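Local coordinates for protein oxalate biosynthetic component 1 (Burkholderia thailandensis, PDB 5IKY) that probably makes oxalate as a bifunctional enzyme of quorum sensing-dependent oxalogenesis, combining a serine hydrolase of the alpha/beta hydrolase fold with a lyase activity, at residues A[307-319]-A[326-340]. Numbering follows the deposited sequence.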
loop_
_atom_site.group_PDB
_atom_site.type_symbol
_atom_site.label_atom_id
_atom_site.label_comp_id
_atom_site.label_asym_id
_atom_site.label_seq_id
_atom_site.Cartn_x
_atom_site.Cartn_y
_atom_site.Cartn_z
ATOM N N ALA A 307 14.257 -14.297 2.091
ATOM C CA ALA A 307 13.912 -14.997 3.318
ATOM C C ALA A 307 13.059 -14.100 4.200
ATOM O O ALA A 307 13.008 -12.890 3.982
ATOM C CB ALA A 307 15.174 -15.427 4.052
ATOM N N PRO A 308 12.364 -14.689 5.187
ATOM C CA PRO A 308 11.713 -13.823 6.173
ATOM C C PRO A 308 12.768 -13.030 6.926
ATOM O O PRO A 308 13.892 -13.502 7.082
ATOM C CB PRO A 308 10.975 -14.804 7.091
ATOM C CG PRO A 308 11.591 -16.144 6.819
ATOM C CD PRO A 308 12.047 -16.111 5.398
ATOM N N ASP A 309 12.418 -11.832 7.370
ATOM C CA ASP A 309 13.392 -10.950 7.986
ATOM C C ASP A 309 13.585 -11.281 9.458
ATOM O O ASP A 309 14.683 -11.155 9.997
ATOM C CB ASP A 309 12.960 -9.497 7.819
ATOM C CG ASP A 309 12.658 -9.150 6.376
ATOM O OD1 ASP A 309 13.613 -8.844 5.631
ATOM O OD2 ASP A 309 11.466 -9.188 5.988
ATOM N N VAL A 310 12.511 -11.710 10.109
ATOM C CA VAL A 310 12.535 -11.933 11.546
ATOM C C VAL A 310 11.839 -13.242 11.910
ATOM O O VAL A 310 10.858 -13.622 11.275
ATOM C CB VAL A 310 11.866 -10.754 12.296
ATOM C CG1 VAL A 310 11.823 -11.013 13.782
ATOM C CG2 VAL A 310 12.602 -9.448 12.009
ATOM N N ALA A 311 12.361 -13.939 12.917
ATOM C CA ALA A 311 11.708 -15.132 13.447
ATOM C C ALA A 311 11.730 -15.137 14.978
ATOM O O ALA A 311 12.674 -14.649 15.598
ATOM C CB ALA A 311 12.370 -16.389 12.900
ATOM N N SER A 312 10.682 -15.693 15.577
ATOM C CA SER A 312 10.554 -15.743 17.030
ATOM C C SER A 312 11.672 -16.552 17.675
ATOM O O SER A 312 12.131 -17.557 17.131
ATOM C CB SER A 312 9.195 -16.327 17.424
ATOM O OG SER A 312 8.158 -15.408 17.142
ATOM N N PHE A 313 12.100 -16.102 18.848
ATOM C CA PHE A 313 13.212 -16.715 19.554
ATOM C C PHE A 313 13.044 -16.488 21.054
ATOM O O PHE A 313 13.015 -15.349 21.513
ATOM C CB PHE A 313 14.540 -16.131 19.056
ATOM C CG PHE A 313 15.759 -16.847 19.570
ATOM C CD1 PHE A 313 16.224 -17.992 18.941
ATOM C CD2 PHE A 313 16.449 -16.366 20.672
ATOM C CE1 PHE A 313 17.350 -18.649 19.407
ATOM C CE2 PHE A 313 17.577 -17.019 21.142
ATOM C CZ PHE A 313 18.027 -18.162 20.508
ATOM N N SER A 314 12.915 -17.572 21.813
ATOM C CA SER A 314 12.772 -17.469 23.262
ATOM C C SER A 314 13.861 -18.255 23.982
ATOM O O SER A 314 13.815 -19.482 24.038
ATOM C CB SER A 314 11.391 -17.955 23.704
ATOM O OG SER A 314 10.371 -17.096 23.223
ATOM N N PRO A 315 14.854 -17.546 24.535
ATOM C CA PRO A 315 15.955 -18.217 25.230
ATOM C C PRO A 315 15.537 -18.731 26.606
ATOM O O PRO A 315 16.052 -18.269 27.623
ATOM C CB PRO A 315 17.014 -17.119 25.344
ATOM C CG PRO A 315 16.222 -15.854 25.386
ATOM C CD PRO A 315 15.020 -16.082 24.510
ATOM N N GLY A 316 14.603 -19.677 26.624
ATOM C CA GLY A 316 14.132 -20.271 27.861
ATOM C C GLY A 316 12.739 -20.849 27.704
ATOM O O GLY A 316 12.067 -20.587 26.707
ATOM N N PRO A 317 12.294 -21.639 28.693
ATOM C CA PRO A 317 10.976 -22.283 28.654
ATOM C C PRO A 317 9.830 -21.276 28.661
ATOM O O PRO A 317 9.931 -20.231 29.301
ATOM C CB PRO A 317 10.954 -23.126 29.937
ATOM C CG PRO A 317 12.381 -23.266 30.346
ATOM C CD PRO A 317 13.046 -21.999 29.906
ATOM N N VAL A 318 8.753 -21.592 27.952
ATOM C CA VAL A 318 7.551 -20.773 27.996
ATOM C C VAL A 318 6.429 -21.587 28.623
ATOM O O VAL A 318 5.942 -22.544 28.026
ATOM C CB VAL A 318 7.132 -20.289 26.598
ATOM C CG1 VAL A 318 5.947 -19.342 26.701
ATOM C CG2 VAL A 318 8.301 -19.606 25.898
ATOM N N VAL A 319 6.032 -21.216 29.835
ATOM C CA VAL A 319 5.027 -21.977 30.568
ATOM C C VAL A 319 3.852 -21.097 30.988
ATOM O O VAL A 319 3.945 -20.347 31.961
ATOM C CB VAL A 319 5.631 -22.642 31.820
ATOM C CG1 VAL A 319 4.609 -23.548 32.479
ATOM C CG2 VAL A 319 6.886 -23.426 31.456
ATOM N N TYR A 326 5.816 -24.331 25.705
ATOM C CA TYR A 326 6.821 -25.117 25.004
ATOM C C TYR A 326 8.201 -24.847 25.587
ATOM O O TYR A 326 8.442 -23.795 26.179
ATOM C CB TYR A 326 6.796 -24.808 23.502
ATOM C CG TYR A 326 6.819 -23.330 23.169
ATOM C CD1 TYR A 326 5.654 -22.569 23.208
ATOM C CD2 TYR A 326 8.000 -22.696 22.804
ATOM C CE1 TYR A 326 5.668 -21.221 22.905
ATOM C CE2 TYR A 326 8.021 -21.345 22.495
ATOM C CZ TYR A 326 6.853 -20.614 22.548
ATOM O OH TYR A 326 6.864 -19.272 22.245
ATOM N N ASP A 327 9.101 -25.808 25.426
ATOM C CA ASP A 327 10.451 -25.673 25.947
ATOM C C ASP A 327 11.399 -25.212 24.843
ATOM O O ASP A 327 11.131 -25.412 23.659
ATOM C CB ASP A 327 10.929 -26.997 26.549
ATOM C CG ASP A 327 12.237 -26.854 27.304
ATOM O OD1 ASP A 327 12.422 -25.816 27.974
ATOM O OD2 ASP A 327 13.076 -27.777 27.229
ATOM N N ASN A 328 12.498 -24.579 25.234
ATOM C CA ASN A 328 13.519 -24.163 24.282
ATOM C C ASN A 328 14.916 -24.549 24.766
ATOM O O ASN A 328 15.648 -23.708 25.288
ATOM C CB ASN A 328 13.445 -22.650 24.032
ATOM C CG ASN A 328 12.080 -22.202 23.520
ATOM O OD1 ASN A 328 11.777 -22.326 22.334
ATOM N ND2 ASN A 328 11.256 -21.671 24.416
ATOM N N PRO A 329 15.284 -25.829 24.601
ATOM C CA PRO A 329 16.600 -26.326 25.018
ATOM C C PRO A 329 17.742 -25.587 24.325
ATOM O O PRO A 329 17.566 -25.074 23.219
ATOM C CB PRO A 329 16.568 -27.801 24.603
ATOM C CG PRO A 329 15.118 -28.144 24.551
ATOM C CD PRO A 329 14.441 -26.904 24.052
ATOM N N ASN A 330 18.900 -25.549 24.976
ATOM C CA ASN A 330 20.025 -24.744 24.517
ATOM C C ASN A 330 20.619 -25.195 23.181
ATOM O O ASN A 330 20.920 -24.363 22.325
ATOM C CB ASN A 330 21.115 -24.726 25.592
ATOM C CG ASN A 330 20.673 -24.005 26.852
ATOM O OD1 ASN A 330 20.000 -22.976 26.787
ATOM N ND2 ASN A 330 21.048 -24.543 28.008
ATOM N N ALA A 331 20.794 -26.502 23.005
ATOM C CA ALA A 331 21.330 -27.025 21.749
ATOM C C ALA A 331 20.390 -26.722 20.591
ATOM O O ALA A 331 20.830 -26.429 19.481
ATOM C CB ALA A 331 21.572 -28.517 21.847
ATOM N N PHE A 332 19.092 -26.808 20.861
ATOM C CA PHE A 332 18.081 -26.482 19.867
ATOM C C PHE A 332 18.194 -25.024 19.453
ATOM O O PHE A 332 18.256 -24.708 18.264
ATOM C CB PHE A 332 16.679 -26.771 20.405
ATOM C CG PHE A 332 15.588 -26.094 19.629
ATOM C CD1 PHE A 332 15.243 -26.538 18.364
ATOM C CD2 PHE A 332 14.908 -25.013 20.165
ATOM C CE1 PHE A 332 14.245 -25.912 17.646
ATOM C CE2 PHE A 332 13.905 -24.385 19.454
ATOM C CZ PHE A 332 13.572 -24.835 18.194
ATOM N N LEU A 333 18.223 -24.141 20.447
ATOM C CA LEU A 333 18.348 -22.708 20.206
ATOM C C LEU A 333 19.627 -22.366 19.452
ATOM O O LEU A 333 19.648 -21.441 18.641
ATOM C CB LEU A 333 18.298 -21.944 21.527
ATOM C CG LEU A 333 16.933 -21.974 22.209
ATOM C CD1 LEU A 333 16.989 -21.255 23.541
ATOM C CD2 LEU A 333 15.887 -21.343 21.301
ATOM N N ALA A 334 20.688 -23.119 19.720
ATOM C CA ALA A 334 21.955 -22.925 19.026
ATOM C C ALA A 334 21.822 -23.329 17.562
ATOM O O ALA A 334 22.394 -22.691 16.679
ATOM C CB ALA A 334 23.069 -23.716 19.703
ATOM N N ASP A 335 21.066 -24.393 17.307
ATOM C CA ASP A 335 20.789 -24.817 15.939
ATOM C C ASP A 335 19.928 -23.784 15.222
ATOM O O ASP A 335 20.102 -23.541 14.028
ATOM C CB ASP A 335 20.100 -26.180 15.919
ATOM C CG ASP A 335 21.038 -27.312 16.279
ATOM O OD1 ASP A 335 22.263 -27.164 16.067
ATOM O OD2 ASP A 335 20.550 -28.355 16.763
ATOM N N GLN A 336 18.997 -23.185 15.962
ATOM C CA GLN A 336 18.167 -22.109 15.435
ATOM C C GLN A 336 19.035 -20.938 14.983
ATOM O O GLN A 336 19.000 -20.546 13.816
ATOM C CB GLN A 336 17.150 -21.640 16.481
ATOM C CG GLN A 336 16.108 -22.681 16.873
ATOM C CD GLN A 336 15.105 -22.955 15.769
ATOM O OE1 GLN A 336 15.318 -23.826 14.927
ATOM N NE2 GLN A 336 13.999 -22.216 15.770
ATOM N N LEU A 337 19.822 -20.395 15.907
ATOM C CA LEU A 337 20.672 -19.246 15.611
ATOM C C LEU A 337 21.636 -19.526 14.463
ATOM O O LEU A 337 21.901 -18.647 13.642
ATOM C CB LEU A 337 21.455 -18.817 16.853
ATOM C CG LEU A 337 20.629 -18.142 17.950
ATOM C CD1 LEU A 337 21.527 -17.625 19.060
ATOM C CD2 LEU A 337 19.782 -17.018 17.377
ATOM N N ALA A 338 22.153 -20.747 14.400
ATOM C CA ALA A 338 23.063 -21.116 13.324
ATOM C C ALA A 338 22.329 -21.068 11.992
ATOM O O ALA A 338 22.855 -20.569 10.997
ATOM C CB ALA A 338 23.649 -22.491 13.562
ATOM N N HIS A 339 21.102 -21.577 11.994
ATOM C CA HIS A 339 20.264 -21.589 10.805
ATOM C C HIS A 339 19.806 -20.182 10.408
ATOM O O HIS A 339 19.823 -19.837 9.225
ATOM C CB HIS A 339 19.049 -22.490 11.020
ATOM C CG HIS A 339 18.137 -22.557 9.838
ATOM N ND1 HIS A 339 18.415 -23.326 8.728
ATOM C CD2 HIS A 339 16.959 -21.942 9.585
ATOM C CE1 HIS A 339 17.444 -23.184 7.844
ATOM N NE2 HIS A 339 16.548 -22.350 8.339
ATOM N N PHE A 340 19.400 -19.381 11.394
ATOM C CA PHE A 340 19.019 -17.985 11.155
ATOM C C PHE A 340 20.113 -17.243 10.387
ATOM O O PHE A 340 19.836 -16.441 9.496
ATOM C CB PHE A 340 18.754 -17.235 12.469
ATOM C CG PHE A 340 17.469 -17.610 13.165
ATOM C CD1 PHE A 340 16.811 -18.791 12.884
ATOM C CD2 PHE A 340 16.923 -16.760 14.115
ATOM C CE1 PHE A 340 15.648 -19.125 13.549
ATOM C CE2 PHE A 340 15.751 -17.085 14.774
ATOM C CZ PHE A 340 15.112 -18.269 14.489
HETATM O O HOH W 1 13.669 -20.236 17.714
#
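Phe-313, at the end of strand 310-313, is the most extensively covered residue of the contact and packs on Leu-333, Gln-336, Leu-337 and Phe-340. With its CG anti to the backbone N (chi1 -171°), the ring reaches Leu-337, whose CD2 lies over one face, 4.0 Å from the centroid of the Phe-313 ring, in a CH-pi contact. Leu-333 approaches obliquely, its CD2 3.6 Å from CE1 of Phe-313, while its CD1 packs on CA of Pro-315. Near the strand's start, CZ of Phe-340 meets CB of Ala-311 at 3.7 Å. A second CH-pi contact sets Val-318 over a face of the Tyr-326 ring.

The direct hydrogen bonds gather in the loop after the strand. Val-318 and Tyr-326 form an antiparallel hydrogen-bonded pair, with Val-318 N 2.8 Å from Tyr-326 O. ND2 of Asn-328 donates to O of Gly-316 (2.7 Å) from above the carbonyl plane, and its OD1 accepts from Arg-294. Between strand and helix the polar link is a water bridging Ser-312 O and Gln-336 NE2; OE1 of Gln-336 takes a bond from Arg-295.

Strand and helix run antiparallel (171°), as in the beta-alpha-beta crossover of a TIM barrel, with strand 346-351 next. Mainly apolar side chains, with one water bridge, thus join helix and strand, whereas direct hydrogen bonds hold the connecting loop; within the strand, Ser-312's side chain lies about 5 Å from the bound magnesium.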